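PDB 2PYL: DNA polymerase from Bacillus phage phi29, which copies the phage genome by protein-primed DNA synthesis with strand displacement, adding deoxynucleotides processively, and proofreads with a 3'-5' exonuclease activity. Local coordinates for residues 192-197 with 387-392; 124-129 with 379-384; 443-448 with 458-463. The protein carries 2 engineered substitutions. All blocks are in the same frame, centred on the assembly; numbering follows the deposited sequence.

Interaction 1. Residues 192-197 with 387-392; sequences SDSLKG and NSLYGK. With TTP (thymidine-5'-triphosphate), chain F; nucleotides of chain B.
K392 reaches from helix 387-392 past helix 192-197 to the DNA, and its chain carries much of the contact. Its CB is directed at the other helix. CG lies 4.0 Å from L195 CB, with O4' of DA3 of chain B at a like distance on the nucleotide. The chain bends here (chi2 -67°), and CD runs along the DA3 sugar beside O4' and C4'. CE passes S192 N at 3.6 Å, and NZ ends in a hydrogen bond to OP2 of DA3 of chain B (2.9 Å). S192 OG also binds a phosphate of the DNA, so both helices grip the backbone.

The axes cross at -82°, 8.4 Å apart, and S194 sits at the crossing. Its OG lies 3.5 Å from L389 CB and hydrogen-bonds to M385 O, two residues before N387 on the partner helix. S388 OG faces S194 CB but, unlike S194 OG, is turned back on its own helix, at chi1 59°, where it bonds L384 O. Beyond them L195 and L389 meet at about a right angle, CD1 to CD1 4.1 Å, and L389 continues onto F363 and M258.

The far side of helix 387-392 serves the nucleotides. N387 lies over the thymine of TTP, its CB 3.7 Å from N3, while ND2 makes a weak hydrogen bond to O1B. G391, with no side chain, lets its CA come within 3.2 Å of N3 of DA3 of chain B, the templating adenine paired with the incoming thymine. Y390 turns a ring edge to O2 of both TTP and DT4 of chain B. N387, S388, Y390 and G391 form the NSxYG signature of family B polymerases, here lining the nascent base-pair pocket.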
loop_
_atom_site.group_PDB
_atom_site.type_symbol
_atom_site.label_atom_id
_atom_site.label_comp_id
_atom_site.label_asym_id
_atom_site.label_seq_id
_atom_site.Cartn_x
_atom_site.Cartn_y
_atom_site.Cartn_z
ATOM N N SER C 192 -4.860 9.859 -5.548
ATOM C CA SER C 192 -5.766 10.753 -6.255
ATOM C C SER C 192 -5.026 11.852 -7.026
ATOM O O SER C 192 -5.358 12.153 -8.155
ATOM C CB SER C 192 -6.757 11.352 -5.265
ATOM O OG SER C 192 -7.767 12.011 -5.964
ATOM N N ASP C 193 -4.005 12.436 -6.412
ATOM C CA ASP C 193 -3.150 13.406 -7.101
ATOM C C ASP C 193 -2.400 12.807 -8.295
ATOM O O ASP C 193 -2.106 13.512 -9.272
ATOM C CB ASP C 193 -2.130 13.981 -6.128
ATOM C CG ASP C 193 -2.728 14.980 -5.164
ATOM O OD1 ASP C 193 -3.590 15.808 -5.568
ATOM O OD2 ASP C 193 -2.290 14.963 -3.997
ATOM N N SER C 194 -2.062 11.524 -8.185
ATOM C CA SER C 194 -1.323 10.797 -9.217
ATOM C C SER C 194 -2.181 10.600 -10.461
ATOM O O SER C 194 -1.750 10.917 -11.564
ATOM C CB SER C 194 -0.840 9.449 -8.672
ATOM O OG SER C 194 -0.165 8.701 -9.659
ATOM N N LEU C 195 -3.399 10.095 -10.277
ATOM C CA LEU C 195 -4.349 9.954 -11.379
ATOM C C LEU C 195 -4.729 11.312 -11.974
ATOM O O LEU C 195 -4.799 11.450 -13.181
ATOM C CB LEU C 195 -5.607 9.184 -10.930
ATOM C CG LEU C 195 -6.607 8.877 -12.050
ATOM C CD1 LEU C 195 -5.942 8.053 -13.214
ATOM C CD2 LEU C 195 -7.823 8.164 -11.495
ATOM N N LYS C 196 -4.950 12.319 -11.137
ATOM C CA LYS C 196 -5.252 13.675 -11.636
ATOM C C LYS C 196 -4.072 14.260 -12.415
ATOM O O LYS C 196 -4.263 14.922 -13.422
ATOM C CB LYS C 196 -5.633 14.624 -10.493
ATOM C CG LYS C 196 -5.865 16.067 -10.944
ATOM C CD LYS C 196 -5.835 17.074 -9.794
ATOM C CE LYS C 196 -4.397 17.445 -9.333
ATOM N NZ LYS C 196 -3.865 16.613 -8.193
ATOM N N GLY C 197 -2.859 14.032 -11.923
ATOM C CA GLY C 197 -1.644 14.490 -12.598
ATOM C C GLY C 197 -1.426 13.804 -13.935
ATOM O O GLY C 197 -0.947 14.419 -14.882
ATOM N N ASN C 387 3.746 4.338 -8.341
ATOM C CA ASN C 387 3.094 3.078 -7.995
ATOM C C ASN C 387 1.563 3.169 -7.817
ATOM O O ASN C 387 0.874 2.204 -8.086
ATOM C CB ASN C 387 3.702 2.468 -6.729
ATOM C CG ASN C 387 5.106 1.930 -6.942
ATOM O OD1 ASN C 387 5.437 1.400 -8.012
ATOM N ND2 ASN C 387 5.938 2.034 -5.903
ATOM N N SER C 388 1.057 4.312 -7.353
ATOM C CA SER C 388 -0.382 4.504 -7.138
ATOM C C SER C 388 -1.102 4.748 -8.456
ATOM O O SER C 388 -2.303 4.522 -8.559
ATOM C CB SER C 388 -0.692 5.610 -6.110
ATOM O OG SER C 388 -0.170 6.868 -6.468
ATOM N N LEU C 389 -0.364 5.182 -9.471
ATOM C CA LEU C 389 -0.934 5.301 -10.805
ATOM C C LEU C 389 -1.359 3.929 -11.334
ATOM O O LEU C 389 -2.455 3.808 -11.836
ATOM C CB LEU C 389 0.013 5.994 -11.794
ATOM C CG LEU C 389 -0.731 6.336 -13.095
ATOM C CD1 LEU C 389 -1.909 7.282 -12.807
ATOM C CD2 LEU C 389 0.195 6.892 -14.174
ATOM N N TYR C 390 -0.490 2.920 -11.220
ATOM C CA TYR C 390 -0.826 1.542 -11.590
ATOM C C TYR C 390 -2.041 1.048 -10.779
ATOM O O TYR C 390 -2.966 0.440 -11.326
ATOM C CB TYR C 390 0.391 0.592 -11.398
ATOM C CG TYR C 390 0.018 -0.765 -10.827
ATOM C CD1 TYR C 390 -0.656 -1.716 -11.597
ATOM C CD2 TYR C 390 0.279 -1.073 -9.499
ATOM C CE1 TYR C 390 -1.042 -2.934 -11.055
ATOM C CE2 TYR C 390 -0.087 -2.274 -8.965
ATOM C CZ TYR C 390 -0.760 -3.206 -9.736
ATOM O OH TYR C 390 -1.127 -4.429 -9.176
ATOM N N GLY C 391 -2.004 1.276 -9.469
ATOM C CA GLY C 391 -3.074 0.873 -8.580
ATOM C C GLY C 391 -4.366 1.552 -8.937
ATOM O O GLY C 391 -5.408 0.894 -8.981
ATOM N N LYS C 392 -4.310 2.859 -9.215
ATOM C CA LYS C 392 -5.520 3.598 -9.593
ATOM C C LYS C 392 -6.246 2.970 -10.814
ATOM O O LYS C 392 -7.475 2.888 -10.840
ATOM C CB LYS C 392 -5.223 5.093 -9.822
ATOM C CG LYS C 392 -5.246 5.958 -8.554
ATOM C CD LYS C 392 -6.625 6.062 -7.964
ATOM C CE LYS C 392 -6.682 6.994 -6.767
ATOM N NZ LYS C 392 -8.108 7.356 -6.402
HETATM P PA TTP F . 9.533 -1.721 -4.429
HETATM O O1A TTP F . 10.799 -2.484 -4.743
HETATM O O2A TTP F . 9.098 -1.963 -3.011
HETATM O O3A TTP F . 9.706 -0.150 -4.630
HETATM P PB TTP F . 10.322 0.549 -5.935
HETATM O O1B TTP F . 9.244 1.239 -6.717
HETATM O O2B TTP F . 11.239 -0.359 -6.748
HETATM O O3B TTP F . 11.209 1.686 -5.217
HETATM P PG TTP F . 12.519 1.358 -4.324
HETATM O O1G TTP F . 13.152 0.071 -4.771
HETATM O O2G TTP F . 12.160 1.238 -2.871
HETATM O O3G TTP F . 13.426 2.538 -4.556
HETATM O "O5'" TTP F . 8.370 -2.087 -5.451
HETATM C "C5'" TTP F . 8.346 -3.211 -6.300
HETATM C "C4'" TTP F . 7.010 -3.183 -7.040
HETATM O "O4'" TTP F . 5.915 -3.481 -6.158
HETATM C "C3'" TTP F . 6.692 -1.830 -7.638
HETATM O "O3'" TTP F . 7.265 -1.657 -8.928
HETATM C "C2'" TTP F . 5.189 -1.833 -7.668
HETATM C "C1'" TTP F . 4.784 -2.675 -6.472
HETATM N N1 TTP F . 4.460 -1.758 -5.380
HETATM C C2 TTP F . 3.216 -1.108 -5.378
HETATM O O2 TTP F . 2.399 -1.354 -6.281
HETATM N N3 TTP F . 2.903 -0.251 -4.392
HETATM C C4 TTP F . 3.760 0.029 -3.405
HETATM O O4 TTP F . 3.458 0.843 -2.515
HETATM C C5 TTP F . 5.085 -0.623 -3.395
HETATM C C5M TTP F . 6.098 -0.353 -2.310
HETATM C C6 TTP F . 5.369 -1.498 -4.416
ATOM P P DA B 3 -7.094 6.220 -2.649
ATOM O OP1 DA B 3 -5.965 6.200 -1.704
ATOM O OP2 DA B 3 -7.211 7.248 -3.690
ATOM O "O5'" DA B 3 -7.005 4.698 -3.172
ATOM C "C5'" DA B 3 -7.534 4.214 -4.351
ATOM C "C4'" DA B 3 -6.533 3.355 -5.106
ATOM O "O4'" DA B 3 -5.228 3.965 -5.045
ATOM C "C3'" DA B 3 -6.269 1.911 -4.671
ATOM O "O3'" DA B 3 -7.357 1.024 -5.019
ATOM C "C2'" DA B 3 -5.026 1.668 -5.509
ATOM C "C1'" DA B 3 -4.292 3.012 -5.496
ATOM N N9 DA B 3 -3.161 3.012 -4.592
ATOM C C8 DA B 3 -3.021 3.730 -3.433
ATOM N N7 DA B 3 -1.888 3.520 -2.818
ATOM C C5 DA B 3 -1.240 2.597 -3.625
ATOM C C6 DA B 3 0.024 1.963 -3.539
ATOM N N6 DA B 3 0.867 2.165 -2.538
ATOM N N1 DA B 3 0.370 1.097 -4.517
ATOM C C2 DA B 3 -0.487 0.899 -5.525
ATOM N N3 DA B 3 -1.689 1.430 -5.724
ATOM C C4 DA B 3 -2.018 2.268 -4.726
ATOM P P DT B 4 -7.503 -0.446 -4.433
ATOM O OP1 DT B 4 -8.786 -0.975 -4.912
ATOM O OP2 DT B 4 -7.158 -0.476 -2.998
ATOM O "O5'" DT B 4 -6.299 -1.237 -5.093
ATOM C "C5'" DT B 4 -6.220 -1.510 -6.475
ATOM C "C4'" DT B 4 -5.059 -2.449 -6.703
ATOM O "O4'" DT B 4 -3.796 -1.755 -6.571
ATOM C "C3'" DT B 4 -4.982 -3.610 -5.719
ATOM O "O3'" DT B 4 -5.949 -4.605 -6.083
ATOM C "C2'" DT B 4 -3.528 -4.036 -5.896
ATOM C "C1'" DT B 4 -2.840 -2.704 -6.109
ATOM N N1 DT B 4 -2.213 -2.233 -4.848
ATOM C C2 DT B 4 -0.941 -2.666 -4.588
ATOM O O2 DT B 4 -0.303 -3.401 -5.333
ATOM N N3 DT B 4 -0.434 -2.188 -3.404
ATOM C C4 DT B 4 -1.034 -1.347 -2.496
ATOM O O4 DT B 4 -0.461 -0.996 -1.479
ATOM C C5 DT B 4 -2.386 -0.949 -2.822
ATOM C C7 DT B 4 -3.145 -0.052 -1.888
ATOM C C6 DT B 4 -2.895 -1.398 -3.968
#

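Interaction 2. Residues 124-129 with 379-384; sequences KKLPFP and KQLAKL. With TTP (thymidine-5'-triphosphate), chain F.
F128 and L381 meet edge-on: CG of L381 lies in the plane of the phenyl ring, 3.8 Å from CE1, so the leucine abuts the rim of the ring. The same rim, at CE2, touches CB of Q380 at 3.8 Å, and the ring edge therefore rests across two successive residues of helix 379-384. With F128 CG beside its own backbone N (chi1 -42°), the ring is swung onto that helix.

L381 carries the centre of the contact. Its two methyls part company: CD1 meets L126 CD2 at 4.2 Å, the two side chains crossing obliquely, while CD2 touches both F128 CE1 and the backbone K125 O (3.7 Å). P127 covers the next part, its CD against L381 CD2 and its CG 4.3 Å from L384 CD2. P127 is the centre of an inverse gamma turn closed by F128 N to L126 O (2.7 Å), which presents the proline ring to the helix and turns F128 after it. F137 of helix 130-137 packs on L126 and L381, and I133 on L126 and F128.

On another side of the helix K383 stands fully extended, its CE beside O3A and O3B of TTP and its NZ hydrogen-bonded to O2G (2.9 Å). The arrangement is an apolar interdomain joint, setting a loop of the exonuclease domain against the nucleotide-binding fingers helix of a family B polymerase.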
loop_
_atom_site.group_PDB
_atom_site.type_symbol
_atom_site.label_atom_id
_atom_site.label_comp_id
_atom_site.label_asym_id
_atom_site.label_seq_id
_atom_site.Cartn_x
_atom_site.Cartn_y
_atom_site.Cartn_z
ATOM N N LYS C 124 -2.967 10.028 4.574
ATOM C CA LYS C 124 -3.261 9.634 3.185
ATOM C C LYS C 124 -2.479 10.485 2.183
ATOM O O LYS C 124 -2.281 10.110 1.036
ATOM C CB LYS C 124 -4.759 9.744 2.888
ATOM C CG LYS C 124 -5.660 8.867 3.740
ATOM C CD LYS C 124 -5.451 7.406 3.493
ATOM C CE LYS C 124 -6.384 6.571 4.345
ATOM N NZ LYS C 124 -6.081 6.679 5.780
ATOM N N LYS C 125 -2.036 11.641 2.644
ATOM C CA LYS C 125 -1.289 12.588 1.843
ATOM C C LYS C 125 0.214 12.483 2.144
ATOM O O LYS C 125 1.049 12.709 1.265
ATOM C CB LYS C 125 -1.786 13.982 2.208
ATOM C CG LYS C 125 -1.845 14.950 1.069
ATOM C CD LYS C 125 -3.172 14.869 0.321
ATOM C CE LYS C 125 -2.961 15.310 -1.131
ATOM N NZ LYS C 125 -2.181 14.284 -1.890
ATOM N N LEU C 126 0.537 12.187 3.406
ATOM C CA LEU C 126 1.913 12.119 3.908
ATOM C C LEU C 126 2.082 10.902 4.825
ATOM O O LEU C 126 2.086 11.047 6.040
ATOM C CB LEU C 126 2.239 13.393 4.690
ATOM C CG LEU C 126 2.229 14.729 3.929
ATOM C CD1 LEU C 126 2.006 15.883 4.892
ATOM C CD2 LEU C 126 3.527 14.891 3.128
ATOM N N PRO C 127 2.193 9.694 4.248
ATOM C CA PRO C 127 2.200 8.456 5.030
ATOM C C PRO C 127 3.520 8.194 5.765
ATOM O O PRO C 127 4.164 7.177 5.537
ATOM C CB PRO C 127 1.939 7.370 3.968
ATOM C CG PRO C 127 2.460 7.943 2.714
ATOM C CD PRO C 127 2.270 9.428 2.798
ATOM N N PHE C 128 3.880 9.115 6.657
ATOM C CA PHE C 128 5.118 9.037 7.438
ATOM C C PHE C 128 4.854 9.515 8.874
ATOM O O PHE C 128 3.916 10.299 9.110
ATOM C CB PHE C 128 6.231 9.915 6.817
ATOM C CG PHE C 128 6.310 9.844 5.312
ATOM C CD1 PHE C 128 5.782 10.863 4.525
ATOM C CD2 PHE C 128 6.910 8.760 4.686
ATOM C CE1 PHE C 128 5.838 10.795 3.141
ATOM C CE2 PHE C 128 6.969 8.682 3.297
ATOM C CZ PHE C 128 6.433 9.700 2.526
ATOM N N PRO C 129 5.697 9.077 9.831
ATOM C CA PRO C 129 5.714 9.697 11.156
ATOM C C PRO C 129 5.963 11.211 11.079
ATOM O O PRO C 129 6.692 11.676 10.185
ATOM C CB PRO C 129 6.900 9.009 11.848
ATOM C CG PRO C 129 7.064 7.753 11.165
ATOM C CD PRO C 129 6.695 8.000 9.738
ATOM N N LYS C 379 11.390 11.522 -1.700
ATOM C CA LYS C 379 11.665 10.429 -2.627
ATOM C C LYS C 379 10.565 9.356 -2.578
ATOM O O LYS C 379 10.116 8.872 -3.620
ATOM C CB LYS C 379 13.016 9.798 -2.286
ATOM C CG LYS C 379 13.485 8.716 -3.228
ATOM C CD LYS C 379 14.645 7.954 -2.609
ATOM C CE LYS C 379 15.672 7.533 -3.647
ATOM N NZ LYS C 379 16.475 8.688 -4.178
ATOM N N GLN C 380 10.153 8.977 -1.373
ATOM C CA GLN C 380 9.109 7.964 -1.212
ATOM C C GLN C 380 7.760 8.429 -1.791
ATOM O O GLN C 380 6.962 7.610 -2.271
ATOM C CB GLN C 380 8.952 7.570 0.251
ATOM C CG GLN C 380 10.212 6.991 0.895
ATOM C CD GLN C 380 10.777 5.818 0.122
ATOM O OE1 GLN C 380 11.909 5.868 -0.354
ATOM N NE2 GLN C 380 9.978 4.756 -0.034
ATOM N N LEU C 381 7.526 9.736 -1.773
ATOM C CA LEU C 381 6.314 10.319 -2.341
ATOM C C LEU C 381 6.315 10.246 -3.862
ATOM O O LEU C 381 5.272 10.012 -4.456
ATOM C CB LEU C 381 6.154 11.780 -1.896
ATOM C CG LEU C 381 5.651 12.042 -0.474
ATOM C CD1 LEU C 381 5.773 13.531 -0.139
ATOM C CD2 LEU C 381 4.201 11.563 -0.307
ATOM N N ALA C 382 7.469 10.480 -4.484
ATOM C CA ALA C 382 7.619 10.347 -5.939
ATOM C C ALA C 382 7.463 8.876 -6.355
ATOM O O ALA C 382 6.788 8.549 -7.323
ATOM C CB ALA C 382 8.966 10.891 -6.393
ATOM N N LYS C 383 8.076 7.999 -5.587
ATOM C CA LYS C 383 7.884 6.574 -5.728
ATOM C C LYS C 383 6.363 6.223 -5.674
ATOM O O LYS C 383 5.872 5.435 -6.489
ATOM C CB LYS C 383 8.714 5.882 -4.631
ATOM C CG LYS C 383 8.571 4.392 -4.498
ATOM C CD LYS C 383 9.386 3.869 -3.307
ATOM C CE LYS C 383 8.889 2.483 -2.848
ATOM N NZ LYS C 383 9.635 1.894 -1.667
ATOM N N LEU C 384 5.630 6.834 -4.739
ATOM C CA LEU C 384 4.194 6.565 -4.555
ATOM C C LEU C 384 3.344 7.089 -5.716
ATOM O O LEU C 384 2.365 6.465 -6.111
ATOM C CB LEU C 384 3.684 7.117 -3.206
ATOM C CG LEU C 384 2.220 6.843 -2.806
ATOM C CD1 LEU C 384 1.888 5.336 -2.636
ATOM C CD2 LEU C 384 1.873 7.618 -1.505
HETATM P PA TTP F . 9.533 -1.721 -4.429
HETATM O O1A TTP F . 10.799 -2.484 -4.743
HETATM O O2A TTP F . 9.098 -1.963 -3.011
HETATM O O3A TTP F . 9.706 -0.150 -4.630
HETATM P PB TTP F . 10.322 0.549 -5.935
HETATM O O1B TTP F . 9.244 1.239 -6.717
HETATM O O2B TTP F . 11.239 -0.359 -6.748
HETATM O O3B TTP F . 11.209 1.686 -5.217
HETATM P PG TTP F . 12.519 1.358 -4.324
HETATM O O1G TTP F . 13.152 0.071 -4.771
HETATM O O2G TTP F . 12.160 1.238 -2.871
HETATM O O3G TTP F . 13.426 2.538 -4.556
HETATM O "O5'" TTP F . 8.370 -2.087 -5.451
HETATM C "C5'" TTP F . 8.346 -3.211 -6.300
HETATM C "C4'" TTP F . 7.010 -3.183 -7.040
HETATM O "O4'" TTP F . 5.915 -3.481 -6.158
HETATM C "C3'" TTP F . 6.692 -1.830 -7.638
HETATM O "O3'" TTP F . 7.265 -1.657 -8.928
HETATM C "C2'" TTP F . 5.189 -1.833 -7.668
HETATM C "C1'" TTP F . 4.784 -2.675 -6.472
HETATM N N1 TTP F . 4.460 -1.758 -5.380
HETATM C C2 TTP F . 3.216 -1.108 -5.378
HETATM O O2 TTP F . 2.399 -1.354 -6.281
HETATM N N3 TTP F . 2.903 -0.251 -4.392
HETATM C C4 TTP F . 3.760 0.029 -3.405
HETATM O O4 TTP F . 3.458 0.843 -2.515
HETATM C C5 TTP F . 5.085 -0.623 -3.395
HETATM C C5M TTP F . 6.098 -0.353 -2.310
HETATM C C6 TTP F . 5.369 -1.498 -4.416
#

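Interaction 3. Residues 443-448 with 458-463. With MG (magnesium ion), chain E; TTP (thymidine-5'-triphosphate), chain F.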
loop_
_atom_site.group_PDB
_atom_site.type_symbol
_atom_site.label_atom_id
_atom_site.label_comp_id
_atom_site.label_asym_id
_atom_site.label_seq_id
_atom_site.Cartn_x
_atom_site.Cartn_y
_atom_site.Cartn_z
ATOM N N THR C 443 11.056 -15.259 -15.800
ATOM C CA THR C 443 11.995 -15.670 -16.859
ATOM C C THR C 443 13.459 -15.513 -16.418
ATOM O O THR C 443 14.322 -16.321 -16.769
ATOM C CB THR C 443 11.735 -14.937 -18.200
ATOM O OG1 THR C 443 11.881 -13.527 -18.022
ATOM C CG2 THR C 443 10.324 -15.242 -18.724
ATOM N N ALA C 444 13.713 -14.501 -15.601
ATOM C CA ALA C 444 15.027 -14.281 -15.023
ATOM C C ALA C 444 15.318 -15.344 -13.964
ATOM O O ALA C 444 16.404 -15.893 -13.920
ATOM C CB ALA C 444 15.126 -12.879 -14.432
ATOM N N ALA C 445 14.338 -15.627 -13.119
ATOM C CA ALA C 445 14.448 -16.702 -12.124
ATOM C C ALA C 445 14.719 -18.054 -12.788
ATOM O O ALA C 445 15.570 -18.827 -12.345
ATOM C CB ALA C 445 13.184 -16.770 -11.279
ATOM N N GLN C 446 13.985 -18.313 -13.864
ATOM C CA GLN C 446 14.103 -19.535 -14.621
ATOM C C GLN C 446 15.471 -19.676 -15.331
ATOM O O GLN C 446 15.993 -20.781 -15.453
ATOM C CB GLN C 446 12.964 -19.630 -15.655
ATOM C CG GLN C 446 12.932 -20.939 -16.426
ATOM C CD GLN C 446 12.852 -22.142 -15.513
ATOM O OE1 GLN C 446 12.144 -22.119 -14.502
ATOM N NE2 GLN C 446 13.577 -23.195 -15.854
ATOM N N ALA C 447 16.014 -18.556 -15.809
ATOM C CA ALA C 447 17.335 -18.534 -16.438
ATOM C C ALA C 447 18.437 -18.831 -15.423
ATOM O O ALA C 447 19.486 -19.347 -15.789
ATOM C CB ALA C 447 17.581 -17.206 -17.131
ATOM N N CYS C 448 18.180 -18.531 -14.153
ATOM C CA CYS C 448 19.117 -18.804 -13.047
ATOM C C CYS C 448 18.694 -19.994 -12.184
ATOM O O CYS C 448 19.048 -20.081 -11.002
ATOM C CB CYS C 448 19.243 -17.561 -12.173
ATOM S SG CYS C 448 19.721 -16.120 -13.118
ATOM N N ASP C 458 9.723 -8.358 -7.698
ATOM C CA ASP C 458 10.643 -7.570 -8.539
ATOM C C ASP C 458 12.103 -7.959 -8.308
ATOM O O ASP C 458 13.020 -7.225 -8.681
ATOM C CB ASP C 458 10.459 -6.070 -8.283
ATOM C CG ASP C 458 10.966 -5.636 -6.926
ATOM O OD1 ASP C 458 11.363 -4.450 -6.805
ATOM O OD2 ASP C 458 10.988 -6.455 -5.979
ATOM N N SER C 459 12.308 -9.139 -7.743
ATOM C CA SER C 459 13.607 -9.473 -7.199
ATOM C C SER C 459 13.897 -10.957 -7.262
ATOM O O SER C 459 12.998 -11.777 -7.132
ATOM C CB SER C 459 13.689 -8.986 -5.756
ATOM O OG SER C 459 12.676 -9.583 -4.980
ATOM N N ILE C 460 15.167 -11.285 -7.465
ATOM C CA ILE C 460 15.633 -12.668 -7.427
ATOM C C ILE C 460 16.813 -12.777 -6.448
ATOM O O ILE C 460 17.712 -11.926 -6.435
ATOM C CB ILE C 460 15.972 -13.239 -8.842
ATOM C CG1 ILE C 460 16.977 -12.379 -9.576
ATOM C CG2 ILE C 460 14.714 -13.353 -9.698
ATOM C CD1 ILE C 460 17.439 -12.980 -10.905
ATOM N N HIS C 461 16.745 -13.786 -5.582
ATOM C CA HIS C 461 17.791 -14.097 -4.617
ATOM C C HIS C 461 18.534 -15.344 -5.084
ATOM O O HIS C 461 17.927 -16.382 -5.306
ATOM C CB HIS C 461 17.196 -14.335 -3.226
ATOM C CG HIS C 461 16.410 -13.174 -2.692
ATOM N ND1 HIS C 461 16.490 -12.763 -1.381
ATOM C CD2 HIS C 461 15.543 -12.328 -3.298
ATOM C CE1 HIS C 461 15.701 -11.720 -1.202
ATOM N NE2 HIS C 461 15.115 -11.437 -2.349
ATOM N N LEU C 462 19.852 -15.221 -5.244
ATOM C CA LEU C 462 20.699 -16.291 -5.801
ATOM C C LEU C 462 21.800 -16.734 -4.841
ATOM O O LEU C 462 22.250 -15.959 -4.009
ATOM C CB LEU C 462 21.361 -15.817 -7.101
ATOM C CG LEU C 462 20.490 -15.359 -8.262
ATOM C CD1 LEU C 462 21.376 -15.085 -9.441
ATOM C CD2 LEU C 462 19.414 -16.382 -8.617
ATOM N N THR C 463 22.225 -17.988 -4.969
ATOM C CA THR C 463 23.428 -18.473 -4.302
ATOM C C THR C 463 24.654 -17.944 -5.045
ATOM O O THR C 463 24.585 -17.653 -6.245
ATOM C CB THR C 463 23.493 -20.017 -4.262
ATOM O OG1 THR C 463 23.273 -20.541 -5.581
ATOM C CG2 THR C 463 22.462 -20.596 -3.292
HETATM MG MG MG E . 12.439 -3.928 -4.595
HETATM P PA TTP F . 9.533 -1.721 -4.429
HETATM O O1A TTP F . 10.799 -2.484 -4.743
HETATM O O2A TTP F . 9.098 -1.963 -3.011
HETATM O O3A TTP F . 9.706 -0.150 -4.630
HETATM P PB TTP F . 10.322 0.549 -5.935
HETATM O O1B TTP F . 9.244 1.239 -6.717
HETATM O O2B TTP F . 11.239 -0.359 -6.748
HETATM O O3B TTP F . 11.209 1.686 -5.217
HETATM P PG TTP F . 12.519 1.358 -4.324
HETATM O O1G TTP F . 13.152 0.071 -4.771
HETATM O O2G TTP F . 12.160 1.238 -2.871
HETATM O O3G TTP F . 13.426 2.538 -4.556
HETATM O "O5'" TTP F . 8.370 -2.087 -5.451
HETATM C "C5'" TTP F . 8.346 -3.211 -6.300
HETATM C "C4'" TTP F . 7.010 -3.183 -7.040
HETATM O "O4'" TTP F . 5.915 -3.481 -6.158
HETATM C "C3'" TTP F . 6.692 -1.830 -7.638
HETATM O "O3'" TTP F . 7.265 -1.657 -8.928
HETATM C "C2'" TTP F . 5.189 -1.833 -7.668
HETATM C "C1'" TTP F . 4.784 -2.675 -6.472
HETATM N N1 TTP F . 4.460 -1.758 -5.380
HETATM C C2 TTP F . 3.216 -1.108 -5.378
HETATM O O2 TTP F . 2.399 -1.354 -6.281
HETATM N N3 TTP F . 2.903 -0.251 -4.392
HETATM C C4 TTP F . 3.760 0.029 -3.405
HETATM O O4 TTP F . 3.458 0.843 -2.515
HETATM C C5 TTP F . 5.085 -0.623 -3.395
HETATM C C5M TTP F . 6.098 -0.353 -2.310
HETATM C C6 TTP F . 5.369 -1.498 -4.416
HETATM O O HOH W 1 13.402 -2.182 -3.624
#
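I460 is the main bump, standing up from the strand into a shallow hollow in helix 443-447 made by small residues. Its CG2 rests 4.1 Å from A445 CB. CG1 occupies the position between backbone N and carbonyl (chi1 55°), which sends CD1 the other way, to 4.2 Å from A444 CB and on toward C448 SG. Because the alanines offer only methyls, the helix can approach the branched isoleucine closely: CA of A445 and CA of I460 are 6.3 Å apart.

A second bump, L462, follows two residues along on the same face. Its CD2 meets C448 CB at 3.8 Å and its CD1 lies beside SG, so the isopropyl fork lies along one side of the cysteine where the helix ends. C455 on strand 452-456 and F248 on strand 245-250 wall in I460 from the neighbouring strands. This is a helix laid across the antiparallel sheet of the polymerase palm, and strands 452-456 and 459-463 are the two arms of the hairpin bearing the YCDTD motif.

H461 points to the opposite side of the strand, where it meets Y454, Y494 and Y500. Just before the strand, D458 takes no part in the packing and binds the magnesium ion of the polymerase site: OD1 lies 2.5 Å from the metal, alongside O1A of TTP (2.2 Å) and a water. D249 is a further ligand of the metal. The alpha-phosphate thus binds the ion directly, the gamma-phosphate only through that water, which donates a rather short hydrogen bond to O1G of TTP.

Overall arrangement
Interactions 1 and 2 use neighbouring parts of helix 376-393, their centres about 13 Å apart; D193 of one and K125 of the other are paired charges, though modelled improbably close. Interaction 1 is buried and mixed, with serines, a lysine and DNA phosphate beside leucines; interaction 2 is apolar and only partly buried, with P127 exposed. Interaction 3 lies about 29 Å from both by centres, in the buried palm core, and is purely apolar between its segments. All three nonetheless converge on TTP: the two contacts on the fingers helix and the one in the palm each bring a group to it, so fingers and palm approach the nucleotide from separate elements.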